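Local coordinates for Anapc5 protein (Xenopus laevis, PDB 5BPZ) that is a subunit of the anaphase-promoting complex (APC/C), the ubiquitin ligase of the cell cycle, where it probably serves as part of the scaffold, at residues 105-110 with 144-149; 34-39 with 71-76. One frame throughout, in Å; residues are numbered along the deposited sequence.

Contact 1: 105-110 with 144-149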
# COMPACT_ATOMS: atom_id res chain seq x y z
N ASP A 105 1.01 -13.47 5.42
CA ASP A 105 0.04 -12.63 4.72
C ASP A 105 0.68 -11.39 4.10
O ASP A 105 0.25 -10.96 3.03
CB ASP A 105 -1.15 -12.28 5.62
CG ASP A 105 -1.97 -13.50 6.00
OD1 ASP A 105 -2.46 -14.20 5.08
OD2 ASP A 105 -2.12 -13.77 7.21
N MET A 106 1.74 -10.85 4.75
CA MET A 106 2.50 -9.71 4.24
C MET A 106 3.39 -10.19 3.09
O MET A 106 3.44 -9.53 2.06
CB MET A 106 3.32 -9.04 5.35
CG MET A 106 3.96 -7.72 4.92
SD MET A 106 5.11 -6.98 6.11
CE MET A 106 6.46 -8.22 6.08
N GLU A 107 4.05 -11.36 3.26
CA GLU A 107 4.92 -12.00 2.26
C GLU A 107 4.14 -12.38 1.00
O GLU A 107 4.65 -12.21 -0.11
CB GLU A 107 5.60 -13.26 2.85
CG GLU A 107 6.37 -13.02 4.14
CD GLU A 107 7.03 -14.25 4.73
OE1 GLU A 107 6.31 -15.23 5.02
OE2 GLU A 107 8.27 -14.22 4.93
N GLN A 108 2.90 -12.87 1.17
CA GLN A 108 1.99 -13.25 0.09
C GLN A 108 1.53 -12.01 -0.69
O GLN A 108 1.32 -12.10 -1.89
CB GLN A 108 0.79 -14.04 0.63
CG GLN A 108 -0.02 -14.77 -0.44
CD GLN A 108 -1.26 -15.42 0.11
OE1 GLN A 108 -1.72 -15.11 1.22
NE2 GLN A 108 -1.84 -16.33 -0.65
N PHE A 109 1.36 -10.86 0.00
CA PHE A 109 0.98 -9.61 -0.66
C PHE A 109 2.10 -9.17 -1.62
O PHE A 109 1.81 -8.77 -2.74
CB PHE A 109 0.66 -8.48 0.36
CG PHE A 109 0.58 -7.11 -0.28
CD1 PHE A 109 -0.48 -6.76 -1.12
CD2 PHE A 109 1.61 -6.18 -0.11
CE1 PHE A 109 -0.52 -5.52 -1.75
CE2 PHE A 109 1.57 -4.93 -0.74
CZ PHE A 109 0.50 -4.61 -1.56
N PHE A 110 3.36 -9.26 -1.16
CA PHE A 110 4.55 -8.91 -1.94
C PHE A 110 4.73 -9.81 -3.16
O PHE A 110 5.07 -9.31 -4.23
CB PHE A 110 5.81 -8.87 -1.05
CG PHE A 110 5.99 -7.55 -0.35
CD1 PHE A 110 6.56 -6.46 -1.00
CD2 PHE A 110 5.59 -7.38 0.97
CE1 PHE A 110 6.72 -5.24 -0.35
CE2 PHE A 110 5.75 -6.16 1.63
CZ PHE A 110 6.31 -5.09 0.96
N LEU A 144 16.21 -8.26 2.08
CA LEU A 144 15.69 -8.25 3.42
C LEU A 144 16.73 -8.42 4.53
O LEU A 144 17.58 -7.57 4.73
CB LEU A 144 14.52 -9.27 3.59
CG LEU A 144 14.63 -10.72 3.11
CD1 LEU A 144 14.23 -11.69 4.22
CD2 LEU A 144 13.68 -10.97 1.97
N SER A 145 16.58 -9.51 5.28
CA SER A 145 17.22 -10.00 6.49
C SER A 145 15.94 -10.41 7.18
O SER A 145 15.04 -9.56 7.32
CB SER A 145 17.95 -8.90 7.25
OG SER A 145 17.85 -9.02 8.66
N PHE A 146 15.79 -11.70 7.51
CA PHE A 146 14.58 -12.22 8.14
C PHE A 146 14.16 -11.41 9.37
O PHE A 146 12.96 -11.23 9.59
CB PHE A 146 14.71 -13.72 8.45
CG PHE A 146 13.38 -14.39 8.74
CD1 PHE A 146 12.46 -14.60 7.72
CD2 PHE A 146 13.05 -14.79 10.03
CE1 PHE A 146 11.22 -15.19 7.99
CE2 PHE A 146 11.82 -15.40 10.29
CZ PHE A 146 10.91 -15.59 9.27
N SER A 147 15.15 -10.88 10.12
CA SER A 147 14.98 -10.00 11.29
C SER A 147 14.24 -8.74 10.86
O SER A 147 13.22 -8.40 11.45
CB SER A 147 16.34 -9.62 11.88
OG SER A 147 16.24 -8.55 12.80
N GLN A 148 14.74 -8.08 9.79
CA GLN A 148 14.19 -6.85 9.22
C GLN A 148 12.77 -7.04 8.69
O GLN A 148 11.93 -6.14 8.86
CB GLN A 148 15.14 -6.27 8.16
CG GLN A 148 16.44 -5.70 8.73
CD GLN A 148 17.26 -4.98 7.68
OE1 GLN A 148 17.73 -5.56 6.69
NE2 GLN A 148 17.48 -3.69 7.88
N VAL A 149 12.47 -8.22 8.08
CA VAL A 149 11.14 -8.56 7.56
C VAL A 149 10.15 -8.77 8.71
O VAL A 149 9.02 -8.27 8.64
CB VAL A 149 11.17 -9.74 6.54
CG1 VAL A 149 9.87 -10.54 6.52
CG2 VAL A 149 11.50 -9.24 5.15
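The backbones of E107 and V149 approach no closer than 8.9 Å between their CA atoms, so segment 105-110 of helix 103-114 meets the first turn of helix 146-164 mainly through side chains, with one backbone carbonyl, V149 O, also touched. M106 and V149 both start toward the opposing segment and carry most of the contact. With CG anti to its backbone N (chi1 -171°) and the next torsion also extended, M106 reaches outward until chi3, 67°, bends the terminal methyl over to V149. There CE lies 3.6 Å from V149 O and 4.1 Å from V149 CG1, a contact of the thioether end with both the backbone and one branch of the valine. Such all-helical packing, here within the Apc5 N-terminal domain, continues along the second helix, where M106 also touches L152 and Y153; Y141 of helix 129-142 lies against both E107 and V149. E107 borders the methionine contact: its OE2 stands 4.3 Å from V149 CG1 and 4.4 Å from F146 CE1, approaching that ring obliquely. Both separations are long for an oxygen and a carbon, so the carboxylate only borders the apolar contact. S145 occupies the N-cap of the second helix, its OG accepting a weak bond from Q148 N at 3.4 Å.

Contact 2: 34-39 with 71-76. With EDO (1,2-ethanediol), chain B.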
# COMPACT_ATOMS: atom_id res chain seq x y z
N LYS A 34 4.58 2.79 3.14
CA LYS A 34 4.96 2.41 1.78
C LYS A 34 4.17 1.18 1.33
O LYS A 34 3.75 1.13 0.17
CB LYS A 34 6.47 2.15 1.66
CG LYS A 34 7.35 3.38 1.92
CD LYS A 34 7.74 4.12 0.66
CE LYS A 34 9.07 4.82 0.78
NZ LYS A 34 9.03 5.96 1.74
N ILE A 35 3.92 0.22 2.25
CA ILE A 35 3.13 -1.00 2.03
C ILE A 35 1.69 -0.60 1.71
O ILE A 35 1.09 -1.11 0.75
CB ILE A 35 3.22 -1.94 3.27
CG1 ILE A 35 4.63 -2.57 3.38
CG2 ILE A 35 2.14 -3.04 3.22
CD1 ILE A 35 4.95 -3.26 4.79
N SER A 36 1.16 0.36 2.48
CA SER A 36 -0.19 0.91 2.32
C SER A 36 -0.36 1.59 0.96
O SER A 36 -1.42 1.49 0.34
CB SER A 36 -0.48 1.85 3.48
OG SER A 36 -0.32 1.16 4.71
N VAL A 37 0.70 2.23 0.46
CA VAL A 37 0.73 2.86 -0.87
C VAL A 37 0.70 1.76 -1.96
O VAL A 37 -0.04 1.90 -2.94
CB VAL A 37 1.89 3.86 -1.02
CG1 VAL A 37 1.99 4.38 -2.45
CG2 VAL A 37 1.72 5.03 -0.05
N LEU A 38 1.44 0.66 -1.74
CA LEU A 38 1.44 -0.49 -2.65
C LEU A 38 0.05 -1.10 -2.71
O LEU A 38 -0.43 -1.40 -3.80
CB LEU A 38 2.48 -1.55 -2.22
CG LEU A 38 3.96 -1.15 -2.32
CD1 LEU A 38 4.84 -2.18 -1.64
CD2 LEU A 38 4.41 -0.94 -3.79
N VAL A 39 -0.63 -1.25 -1.54
CA VAL A 39 -2.01 -1.75 -1.40
C VAL A 39 -2.94 -0.82 -2.20
O VAL A 39 -3.78 -1.30 -2.96
CB VAL A 39 -2.44 -1.84 0.10
CG1 VAL A 39 -3.95 -2.00 0.25
CG2 VAL A 39 -1.70 -2.97 0.83
N MET A 71 3.22 9.06 6.39
CA MET A 71 2.12 9.63 7.16
C MET A 71 1.37 8.48 7.84
O MET A 71 1.59 7.33 7.48
CB MET A 71 1.18 10.48 6.26
CG MET A 71 0.36 9.64 5.28
SD MET A 71 -0.64 10.58 4.10
CE MET A 71 0.60 11.60 3.33
N THR A 72 0.50 8.78 8.81
CA THR A 72 -0.29 7.77 9.50
C THR A 72 -1.30 7.12 8.52
O THR A 72 -1.65 7.73 7.50
CB THR A 72 -1.06 8.41 10.68
OG1 THR A 72 -2.03 9.31 10.16
CG2 THR A 72 -0.15 9.11 11.69
N LEU A 73 -1.79 5.91 8.85
CA LEU A 73 -2.81 5.25 8.04
C LEU A 73 -4.10 6.13 7.95
O LEU A 73 -4.71 6.21 6.90
CB LEU A 73 -3.14 3.86 8.61
CG LEU A 73 -4.16 3.01 7.82
CD1 LEU A 73 -3.73 2.82 6.38
CD2 LEU A 73 -4.37 1.67 8.49
N SER A 74 -4.47 6.77 9.06
CA SER A 74 -5.64 7.64 9.20
C SER A 74 -5.62 8.77 8.16
O SER A 74 -6.63 8.98 7.48
CB SER A 74 -5.71 8.22 10.61
OG SER A 74 -6.96 8.84 10.84
N LYS A 75 -4.46 9.43 8.00
CA LYS A 75 -4.28 10.51 7.02
C LYS A 75 -4.33 9.98 5.60
O LYS A 75 -4.98 10.59 4.74
CB LYS A 75 -3.00 11.30 7.27
CG LYS A 75 -3.07 12.71 6.68
CD LYS A 75 -1.80 13.50 6.93
CE LYS A 75 -1.50 14.47 5.81
NZ LYS A 75 -0.05 14.81 5.75
N LEU A 76 -3.66 8.85 5.34
CA LEU A 76 -3.65 8.23 4.02
C LEU A 76 -5.06 7.87 3.57
O LEU A 76 -5.42 8.20 2.45
CB LEU A 76 -2.73 7.01 3.98
CG LEU A 76 -2.70 6.22 2.67
CD1 LEU A 76 -2.19 7.09 1.50
CD2 LEU A 76 -1.86 4.98 2.81
C1 EDO B . -1.76 5.23 12.21
O1 EDO B . -1.14 4.47 11.21
C2 EDO B . -3.12 5.76 11.78
O2 EDO B . -3.63 6.62 12.76
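An N-capped helix start, the first turn of helix 73-83, rests here against helix 32-46 in the all-helical Apc5 N-terminal domain. T72 is the cap: its OG1 accepts from K75 N at 3.3 Å, with an N-H...O angle of 160°. Across the contact the tightest approach is L76 CD2 to S36 CB, 3.5 Å, closer than carbons usually pack. A chi1 of 176° swings the L76 branch point away from its own amide nitrogen and across to S36, and the same methyl also comes within 4.4 Å of V37 N. L73 adds a lighter touch, its CD1 lying 4.1 Å from S36 OG. That hydroxyl is hydrogen-bonded to P32 O one turn earlier, so it has its polar partner within its own helix while S36 CB and OG meet the two leucines. At the helix start, L73 N donates to O1 of a 1,2-ethanediol, probably from the crystallisation liquor, over 2.8 Å and nearly straight at 169°. The diol is also hydrogen-bonded to Y159 O. Around this buried pairing, helix 146-164 lays Y159 against S36 and L73, helix 85-99 brings I95 onto S36, and F133 of helix 129-142 packs on V37.

In the fold
Contact 2 belongs to the interior: all four touching residues are buried and its centre lies about 6 Å from that of the chain. Contact 1, about 14 Å out, is partly buried, with an exposed aromatic at its margin. The areas buried are nearly equal, 121 and 123 Å², yet contact 1 relies on a methionine methyl against a valine, contact 2 on leucine methyls against a serine. Both lie at an N-capped helix start, the weak cap being in contact 1. Their centres are about 17 Å apart, but helices 103-114 and 32-46 join them: F109 CZ lies 3.5 Å from V39 N, and F110 packs on L38. Helix 146-164 of contact 1 also reaches contact 2 through Y159.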